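PDB 4YZT: cellulose hydrolase from Bacillus licheniformis, which probably hydrolyses internal beta-1,4 linkages of cellulose, as a family 5 endo-beta-1,4-glucanase, and here holds cellotetraose. Local coordinates for residues Glu29-Gly34 and Tyr110-Ile115; Ala66-Val71 and Pro301-Asn306. All coordinates share one frame; numbering follows the deposited sequence.

Contact 1 (Glu29-Gly34 and Tyr110-Ile115); sequences ENMSPG and YVVLNI
Met-31 O accepts a hydrogen bond from Ser-70 OG, while the side chain of Met-31 leaves the same backbone and turns to Tyr-110 and Val-112. Its CG lies 3.8 Å from Tyr-110 CB, the thioether chain crossing the tyrosine at about a right angle. The bend at chi3 (65°) then carries Met-31 CE to 4.0 Å from Val-112 CG2. An unbranched, flexible side chain suits this place, since it can follow the step from one residue of the strand to the next but one. The contact belongs to the TIM barrel of the catalytic module: helix 24-31 comes just before the first barrel strand and packs at the end of the barrel where strand 110-114 starts. Toward solvent, the last turn of the helix continues the packing with Asn-30. Its CB sits over one face of the Tyr-110 ring as a CH-pi contact, 3.9 Å from the centroid. In Asn-30, chi1 (-69°) brings the amide over the hydroxyl end of the tyrosine, and chi2 turns it nearly parallel to the ring, the planes 8° apart. Asn-30 ND2 comes within 3.3 Å of Tyr-110 OH, but the angle is too poor for a hydrogen bond. Tyrosine fits this partly exposed site because its ring covers the apolar stem of Asn-30 while its hydroxyl lies by the amide.

Contact 2 (Ala66-Val71 and Pro301-Asn306); sequences AGFKSV and PMWWDN. With BGC (beta-D-glucopyranose), chain B; BGC (beta-D-glucopyranose), chain C.
Strands 70-73 and 299-303, the second and eighth of the TIM barrel, flank the first strand, 34-36, and meet past it by their side chains; the loop after strand 299-303 runs into the glycan pocket. Met-302 reaches inward to the second strand, bent at chi3 (75°) to place CE 3.4 Å from Ser-70 OG and close to the carbonyl carbon C of Val-71. The small Ser-70 leaves room for that methyl, its hydroxyl being engaged by Met-31. On the outer side of the wall, under helix 321-330, Phe-68 CZ meets the rim of the Trp-303 indole near its plane, 3.6 Å from CE3; Val-327 packs on both aromatic residues, and Tyr-272 stacks on Trp-303. Large flat side chains suit this wholly buried seam. One residue on, past the end of the strand, Trp-304 turns to the sugars, its chain extended from the backbone (chi1 -179°). NE1 donates to O2 of the chain B glucose over 3.0 Å at 157°, and one indole face lies against C3 of the chain C glucose, offset toward the rim. Replacing Trp-304 by an alanine would probably leave that O2 without its shorter, straighter donor and open a gap beside the chain C sugar. Asn-306 holds the chain B glucose from the same loop: ND2 gives a bond of 3.1 Å to O3 and a weak one of 3.4 Å to O2.

Contact 1 and contact 2 lie with centres 8 Å apart and meet through neighbouring strands 70-73 and 110-114, where Val-112 N donates to Val-71 O over 2.9 Å. On the first strand, Gly-34 pairs by backbone hydrogen bonds with Pro-301 and Trp-303, joining it to the eighth strand and closing the barrel. Lys-69 NZ adds a bond to Glu-29 O, tying the loop residue just ahead of the second strand to helix 24-31. Inside the barrel, Met-302 packs on Val-112, so the two contacts share a side-chain neighbour there. Contact 2 supplies Trp-304 and Asn-306 to the glycan pocket, whereas the Val-112 side chain stays about 11 Å from a bound glucose.

Contact 1 (Glu29-Gly34 and Tyr110-Ile115)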
ATOM      1  N   GLU A  29      21.308   2.624  -3.544  1.00 15.04           N
ATOM      2  CA  GLU A  29      22.105   1.580  -2.891  1.00 15.67           C
ATOM      3  C   GLU A  29      21.935   1.609  -1.370  1.00 17.29           C
ATOM      4  O   GLU A  29      21.853   0.561  -0.718  1.00 15.93           O
ATOM      5  CB  GLU A  29      23.588   1.730  -3.259  1.00 14.38           C
ATOM      6  CG  GLU A  29      24.522   0.832  -2.448  1.00 18.82           C
ATOM      7  CD  GLU A  29      24.335  -0.647  -2.722  1.00 24.85           C
ATOM      8  OE1 GLU A  29      23.760  -1.005  -3.776  1.00 27.66           O
ATOM      9  OE2 GLU A  29      24.765  -1.460  -1.873  1.00 28.04           O
ATOM     10  N   ASN A  30      21.853   2.808  -0.802  1.00 16.78           N
ATOM     11  CA  ASN A  30      21.764   2.933   0.646  1.00 18.71           C
ATOM     12  C   ASN A  30      20.359   2.776   1.226  1.00 13.82           C
ATOM     13  O   ASN A  30      20.231   2.317   2.366  1.00 14.34           O
ATOM     14  CB  ASN A  30      22.320   4.283   1.099  1.00 23.32           C
ATOM     15  CG  ASN A  30      23.819   4.390   0.914  1.00 28.51           C
ATOM     16  OD1 ASN A  30      24.529   3.380   0.852  1.00 28.03           O
ATOM     17  ND2 ASN A  30      24.311   5.622   0.836  1.00 31.09           N
ATOM     18  N   MET A  31      19.318   3.150   0.468  1.00 11.68           N
ATOM     19  CA  MET A  31      17.954   3.224   1.032  1.00 10.91           C
ATOM     20  C   MET A  31      16.921   2.185   0.523  1.00  9.69           C
ATOM     21  O   MET A  31      15.933   1.903   1.206  1.00 10.76           O
ATOM     22  CB  MET A  31      17.365   4.627   0.804  1.00  9.72           C
ATOM     23  CG  MET A  31      18.132   5.782   1.503  1.00 10.91           C
ATOM     24  SD  MET A  31      17.204   7.349   1.444  1.00 13.80           S
ATOM     25  CE  MET A  31      15.758   6.978   2.441  1.00  9.26           C
ATOM     26  N   SER A  32      17.120   1.620  -0.660  1.00 11.23           N
ATOM     27  CA  SER A  32      16.085   0.744  -1.233  1.00 11.44           C
ATOM     28  C   SER A  32      16.204  -0.678  -0.695  1.00  9.80           C
ATOM     29  O   SER A  32      17.309  -1.220  -0.678  1.00 10.92           O
ATOM     30  CB  SER A  32      16.187   0.734  -2.766  1.00 10.08           C
ATOM     31  OG  SER A  32      15.222  -0.127  -3.341  1.00  9.52           O
ATOM     32  N   PRO A  33      15.087  -1.295  -0.262  1.00  9.49           N
ATOM     33  CA  PRO A  33      13.705  -0.800  -0.156  1.00 10.50           C
ATOM     34  C   PRO A  33      13.371  -0.153   1.184  1.00 10.88           C
ATOM     35  O   PRO A  33      13.968  -0.481   2.207  1.00 10.19           O
ATOM     36  CB  PRO A  33      12.877  -2.075  -0.327  1.00 10.97           C
ATOM     37  CG  PRO A  33      13.695  -3.122   0.344  1.00  9.41           C
ATOM     38  CD  PRO A  33      15.166  -2.720   0.112  1.00 10.60           C
ATOM     39  N   GLY A  34      12.368   0.718   1.184  1.00  8.69           N
ATOM     40  CA  GLY A  34      11.957   1.402   2.400  1.00 11.28           C
ATOM     41  C   GLY A  34      10.575   0.971   2.873  1.00 10.96           C
ATOM     42  O   GLY A  34       9.828   0.314   2.137  1.00 10.98           O
ATOM     43  N   TYR A 110      18.407   4.164   7.153  1.00 10.76           N
ATOM     44  CA  TYR A 110      18.265   5.545   6.720  1.00 12.21           C
ATOM     45  C   TYR A 110      16.836   5.918   7.086  1.00 12.04           C
ATOM     46  O   TYR A 110      15.927   5.109   6.927  1.00 11.76           O
ATOM     47  CB  TYR A 110      18.540   5.706   5.231  1.00 10.46           C
ATOM     48  CG  TYR A 110      20.015   5.708   4.921  1.00 16.09           C
ATOM     49  CD1 TYR A 110      20.742   4.526   4.944  1.00 17.76           C
ATOM     50  CD2 TYR A 110      20.684   6.888   4.624  1.00 16.61           C
ATOM     51  CE1 TYR A 110      22.090   4.507   4.668  1.00 18.02           C
ATOM     52  CE2 TYR A 110      22.044   6.880   4.348  1.00 18.00           C
ATOM     53  CZ  TYR A 110      22.733   5.685   4.375  1.00 19.93           C
ATOM     54  OH  TYR A 110      24.079   5.661   4.107  1.00 24.90           O
ATOM     55  N   VAL A 111      16.643   7.119   7.611  1.00 10.08           N
ATOM     56  CA  VAL A 111      15.372   7.462   8.233  1.00  9.76           C
ATOM     57  C   VAL A 111      14.832   8.776   7.665  1.00 14.40           C
ATOM     58  O   VAL A 111      15.576   9.748   7.585  1.00 14.55           O
ATOM     59  CB  VAL A 111      15.519   7.586   9.774  1.00 13.35           C
ATOM     60  CG1 VAL A 111      14.178   7.945  10.419  1.00  9.92           C
ATOM     61  CG2 VAL A 111      16.095   6.291  10.383  1.00 10.52           C
ATOM     62  N   VAL A 112      13.553   8.785   7.258  1.00 10.18           N
ATOM     63  CA  VAL A 112      12.897   9.998   6.779  1.00 12.65           C
ATOM     64  C   VAL A 112      11.944  10.536   7.847  1.00 10.99           C
ATOM     65  O   VAL A 112      10.985   9.861   8.231  1.00 14.03           O
ATOM     66  CB  VAL A 112      12.124   9.743   5.478  1.00 10.18           C
ATOM     67  CG1 VAL A 112      11.327  10.995   5.035  1.00 11.07           C
ATOM     68  CG2 VAL A 112      13.092   9.294   4.388  1.00 11.36           C
ATOM     69  N   LEU A 113      12.215  11.749   8.324  1.00  9.37           N
ATOM     70  CA  LEU A 113      11.340  12.386   9.306  1.00 11.03           C
ATOM     71  C   LEU A 113      10.604  13.533   8.625  1.00 13.89           C
ATOM     72  O   LEU A 113      11.241  14.328   7.923  1.00 11.06           O
ATOM     73  CB  LEU A 113      12.146  12.886  10.508  1.00  9.87           C
ATOM     74  CG  LEU A 113      11.421  13.676  11.612  1.00 13.12           C
ATOM     75  CD1 LEU A 113      10.452  12.802  12.399  1.00 15.14           C
ATOM     76  CD2 LEU A 113      12.429  14.346  12.548  1.00 15.86           C
ATOM     77  N   ASN A 114       9.282  13.629   8.804  1.00  8.99           N
ATOM     78  CA  ASN A 114       8.550  14.683   8.082  1.00  8.94           C
ATOM     79  C   ASN A 114       7.573  15.478   8.929  1.00  9.16           C
ATOM     80  O   ASN A 114       7.532  15.338  10.154  1.00 10.46           O
ATOM     81  CB  ASN A 114       7.823  14.089   6.852  1.00  9.17           C
ATOM     82  CG  ASN A 114       6.499  13.366   7.187  1.00 10.50           C
ATOM     83  OD1 ASN A 114       5.980  13.399   8.309  1.00 11.64           O
ATOM     84  ND2 ASN A 114       5.928  12.738   6.164  1.00 11.74           N
ATOM     85  N   ILE A 115       6.824  16.344   8.249  1.00  9.15           N
ATOM     86  CA  ILE A 115       5.589  16.928   8.748  1.00 10.17           C
ATOM     87  C   ILE A 115       4.469  16.321   7.892  1.00 12.06           C
ATOM     88  O   ILE A 115       4.508  16.424   6.665  1.00 11.84           O
ATOM     89  CB  ILE A 115       5.588  18.468   8.640  1.00 12.00           C
ATOM     90  CG1 ILE A 115       6.667  19.079   9.553  1.00 10.25           C
ATOM     91  CG2 ILE A 115       4.195  19.041   8.934  1.00  9.92           C
ATOM     92  CD1 ILE A 115       6.637  20.609   9.624  1.00 11.04           C
TER

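Contact 2 (Ala66-Val71 and Pro301-Asn306)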
ATOM      1  N   ALA A  66      13.334  -8.130   8.385  1.00 12.03           N
ATOM      2  CA  ALA A  66      12.728  -8.281   7.065  1.00 16.69           C
ATOM      3  C   ALA A  66      13.691  -7.909   5.929  1.00 18.80           C
ATOM      4  O   ALA A  66      13.614  -8.468   4.831  1.00 19.14           O
ATOM      5  CB  ALA A  66      11.476  -7.437   6.975  1.00 15.46           C
ATOM      6  N   GLY A  67      14.584  -6.960   6.196  1.00 15.32           N
ATOM      7  CA  GLY A  67      15.577  -6.558   5.216  1.00 13.31           C
ATOM      8  C   GLY A  67      15.353  -5.192   4.590  1.00 14.46           C
ATOM      9  O   GLY A  67      15.966  -4.879   3.572  1.00 16.88           O
ATOM     10  N   PHE A  68      14.492  -4.368   5.180  1.00 10.43           N
ATOM     11  CA  PHE A  68      14.362  -2.994   4.673  1.00 11.94           C
ATOM     12  C   PHE A  68      15.606  -2.193   5.046  1.00 14.45           C
ATOM     13  O   PHE A  68      16.181  -2.389   6.118  1.00 14.69           O
ATOM     14  CB  PHE A  68      13.085  -2.330   5.196  1.00  9.47           C
ATOM     15  CG  PHE A  68      11.844  -2.960   4.646  1.00 11.17           C
ATOM     16  CD1 PHE A  68      11.345  -2.559   3.415  1.00 10.99           C
ATOM     17  CD2 PHE A  68      11.218  -3.998   5.323  1.00 10.15           C
ATOM     18  CE1 PHE A  68      10.207  -3.154   2.873  1.00 10.68           C
ATOM     19  CE2 PHE A  68      10.084  -4.597   4.788  1.00 10.87           C
ATOM     20  CZ  PHE A  68       9.589  -4.170   3.560  1.00 10.21           C
ATOM     21  N   LYS A  69      16.043  -1.320   4.147  1.00 10.22           N
ATOM     22  CA  LYS A  69      17.220  -0.492   4.416  1.00 11.65           C
ATOM     23  C   LYS A  69      16.845   0.888   4.968  1.00 12.19           C
ATOM     24  O   LYS A  69      17.670   1.577   5.573  1.00 12.16           O
ATOM     25  CB  LYS A  69      18.061  -0.324   3.154  1.00 11.30           C
ATOM     26  CG  LYS A  69      18.725  -1.605   2.678  1.00 12.01           C
ATOM     27  CD  LYS A  69      19.660  -1.299   1.517  1.00 14.49           C
ATOM     28  CE  LYS A  69      20.263  -2.552   0.910  1.00 15.60           C
ATOM     29  NZ  LYS A  69      21.120  -2.187  -0.260  1.00 18.15           N
ATOM     30  N   SER A  70      15.610   1.309   4.750  1.00 11.79           N
ATOM     31  CA  SER A  70      15.201   2.627   5.227  1.00 11.55           C
ATOM     32  C   SER A  70      13.773   2.611   5.769  1.00 11.03           C
ATOM     33  O   SER A  70      12.982   1.739   5.419  1.00 11.27           O
ATOM     34  CB  SER A  70      15.330   3.673   4.108  1.00 12.28           C
ATOM     35  OG  SER A  70      14.493   3.359   3.008  1.00 10.31           O
ATOM     36  N   VAL A  71      13.473   3.553   6.659  1.00  9.39           N
ATOM     37  CA  VAL A  71      12.127   3.723   7.169  1.00  9.35           C
ATOM     38  C   VAL A  71      11.720   5.189   7.075  1.00 11.91           C
ATOM     39  O   VAL A  71      12.538   6.092   7.247  1.00 11.99           O
ATOM     40  CB  VAL A  71      11.972   3.225   8.638  1.00 12.83           C
ATOM     41  CG1 VAL A  71      12.400   1.760   8.754  1.00 11.77           C
ATOM     42  CG2 VAL A  71      12.759   4.093   9.610  1.00 17.31           C
ATOM     43  N   PRO A 301      12.109   3.246  -3.512  1.00  9.81           N
ATOM     44  CA  PRO A 301      10.696   2.974  -3.234  1.00 10.11           C
ATOM     45  C   PRO A 301      10.433   2.743  -1.749  1.00 10.01           C
ATOM     46  O   PRO A 301      11.028   1.837  -1.141  1.00  9.60           O
ATOM     47  CB  PRO A 301      10.421   1.705  -4.053  1.00 11.26           C
ATOM     48  CG  PRO A 301      11.750   0.986  -4.093  1.00 12.54           C
ATOM     49  CD  PRO A 301      12.843   2.038  -3.936  1.00 11.31           C
ATOM     50  N   MET A 302       9.548   3.552  -1.171  1.00  7.61           N
ATOM     51  CA  MET A 302       9.188   3.371   0.237  1.00  9.53           C
ATOM     52  C   MET A 302       7.730   2.910   0.358  1.00  9.75           C
ATOM     53  O   MET A 302       6.807   3.607  -0.060  1.00 10.67           O
ATOM     54  CB  MET A 302       9.435   4.670   1.021  1.00 10.57           C
ATOM     55  CG  MET A 302      10.868   5.216   0.832  1.00 14.60           C
ATOM     56  SD  MET A 302      11.430   6.408   2.071  1.00 15.76           S
ATOM     57  CE  MET A 302      11.749   5.319   3.462  1.00  8.15           C
ATOM     58  N   TRP A 303       7.540   1.726   0.942  1.00  8.24           N
ATOM     59  CA  TRP A 303       6.242   1.017   0.947  1.00  9.90           C
ATOM     60  C   TRP A 303       5.277   1.600   1.977  1.00 10.21           C
ATOM     61  O   TRP A 303       5.647   1.756   3.148  1.00  9.13           O
ATOM     62  CB  TRP A 303       6.507  -0.467   1.253  1.00  7.73           C
ATOM     63  CG  TRP A 303       5.501  -1.497   0.833  1.00  9.74           C
ATOM     64  CD1 TRP A 303       4.423  -1.343   0.004  1.00  9.86           C
ATOM     65  CD2 TRP A 303       5.517  -2.880   1.219  1.00 10.67           C
ATOM     66  NE1 TRP A 303       3.759  -2.557  -0.134  1.00 10.01           N
ATOM     67  CE2 TRP A 303       4.423  -3.509   0.594  1.00  9.73           C
ATOM     68  CE3 TRP A 303       6.356  -3.641   2.034  1.00 10.32           C
ATOM     69  CZ2 TRP A 303       4.141  -4.868   0.768  1.00  8.42           C
ATOM     70  CZ3 TRP A 303       6.077  -4.992   2.202  1.00 10.81           C
ATOM     71  CH2 TRP A 303       4.973  -5.583   1.582  1.00 10.62           C
ATOM     72  N   TRP A 304       4.055   1.918   1.561  1.00  9.23           N
ATOM     73  CA  TRP A 304       3.064   2.410   2.529  1.00  8.03           C
ATOM     74  C   TRP A 304       2.406   1.261   3.260  1.00 11.89           C
ATOM     75  O   TRP A 304       1.763   0.391   2.657  1.00 11.66           O
ATOM     76  CB  TRP A 304       1.988   3.283   1.871  1.00  8.59           C
ATOM     77  CG  TRP A 304       0.993   3.797   2.897  1.00  9.04           C
ATOM     78  CD1 TRP A 304      -0.310   3.415   3.054  1.00 11.46           C
ATOM     79  CD2 TRP A 304       1.251   4.774   3.923  1.00 10.88           C
ATOM     80  NE1 TRP A 304      -0.878   4.089   4.123  1.00 12.02           N
ATOM     81  CE2 TRP A 304       0.059   4.932   4.666  1.00 10.85           C
ATOM     82  CE3 TRP A 304       2.375   5.530   4.282  1.00 11.32           C
ATOM     83  CZ2 TRP A 304      -0.042   5.820   5.741  1.00  9.24           C
ATOM     84  CZ3 TRP A 304       2.273   6.408   5.348  1.00 11.12           C
ATOM     85  CH2 TRP A 304       1.072   6.545   6.068  1.00  9.16           C
ATOM     86  N   ASP A 305       2.565   1.279   4.577  1.00  9.19           N
ATOM     87  CA  ASP A 305       1.979   0.272   5.442  1.00 13.22           C
ATOM     88  C   ASP A 305       1.261   0.992   6.588  1.00 12.52           C
ATOM     89  O   ASP A 305       1.906   1.563   7.477  1.00 15.88           O
ATOM     90  CB  ASP A 305       3.074  -0.671   5.947  1.00 12.46           C
ATOM     91  CG  ASP A 305       2.528  -1.845   6.741  1.00 14.58           C
ATOM     92  OD1 ASP A 305       1.316  -1.856   7.047  1.00 13.18           O
ATOM     93  OD2 ASP A 305       3.317  -2.764   7.059  1.00 12.89           O
ATOM     94  N   ASN A 306      -0.067   0.996   6.565  1.00 12.15           N
ATOM     95  CA  ASN A 306      -0.796   1.681   7.627  1.00 11.40           C
ATOM     96  C   ASN A 306      -1.015   0.826   8.882  1.00 14.97           C
ATOM     97  O   ASN A 306      -1.692   1.253   9.813  1.00 16.62           O
ATOM     98  CB  ASN A 306      -2.147   2.203   7.114  1.00 12.54           C
ATOM     99  CG  ASN A 306      -3.144   1.090   6.778  1.00 17.01           C
ATOM    100  OD1 ASN A 306      -2.871  -0.101   6.953  1.00 17.37           O
ATOM    101  ND2 ASN A 306      -4.324   1.492   6.306  1.00 17.66           N
TER
HETATM  102  C2  BGC B   2      -4.050   5.595   5.502  1.00 17.85           C
HETATM  103  C3  BGC B   2      -5.420   5.521   6.099  1.00 16.74           C
HETATM  104  C4  BGC B   2      -5.705   6.749   6.906  1.00 17.17           C
HETATM  105  C5  BGC B   2      -5.525   7.999   6.065  1.00 19.28           C
HETATM  106  C6  BGC B   2      -5.762   9.222   6.912  1.00 22.80           C
HETATM  107  C1  BGC B   2      -3.893   6.850   4.681  1.00 18.68           C
HETATM  108  O2  BGC B   2      -3.768   4.443   4.676  1.00 15.95           O
HETATM  109  O3  BGC B   2      -5.523   4.302   6.899  1.00 14.99           O
HETATM  110  O4  BGC B   2      -7.087   6.780   7.439  1.00 17.07           O
HETATM  111  O5  BGC B   2      -4.172   8.071   5.474  1.00 16.77           O
HETATM  112  O6  BGC B   2      -5.799  10.388   6.091  1.00 26.52           O
HETATM  113  C2  BGC C   1      -1.019   9.901   2.560  1.00 17.20           C
HETATM  114  C3  BGC C   1      -1.231   8.780   3.516  1.00 17.61           C
HETATM  115  C4  BGC C   1      -2.446   8.024   3.206  1.00 18.42           C
HETATM  116  C5  BGC C   1      -2.351   7.505   1.771  1.00 19.75           C
HETATM  117  C6  BGC C   1      -3.479   6.620   1.313  1.00 19.51           C
HETATM  118  C1  BGC C   1      -1.013   9.242   1.207  1.00 23.66           C
HETATM  119  O1  BGC C   1      -0.466   9.981   0.158  1.00 30.28           O
HETATM  120  O2  BGC C   1       0.285  10.536   2.742  1.00 12.50           O
HETATM  121  O3  BGC C   1      -1.221   9.239   4.941  1.00 12.77           O
HETATM  122  O4  BGC C   1      -2.574   6.925   4.178  1.00 16.18           O
HETATM  123  O5  BGC C   1      -2.303   8.673   0.893  1.00 23.14           O
HETATM  124  O6  BGC C   1      -4.649   7.420   1.261  1.00 20.41           O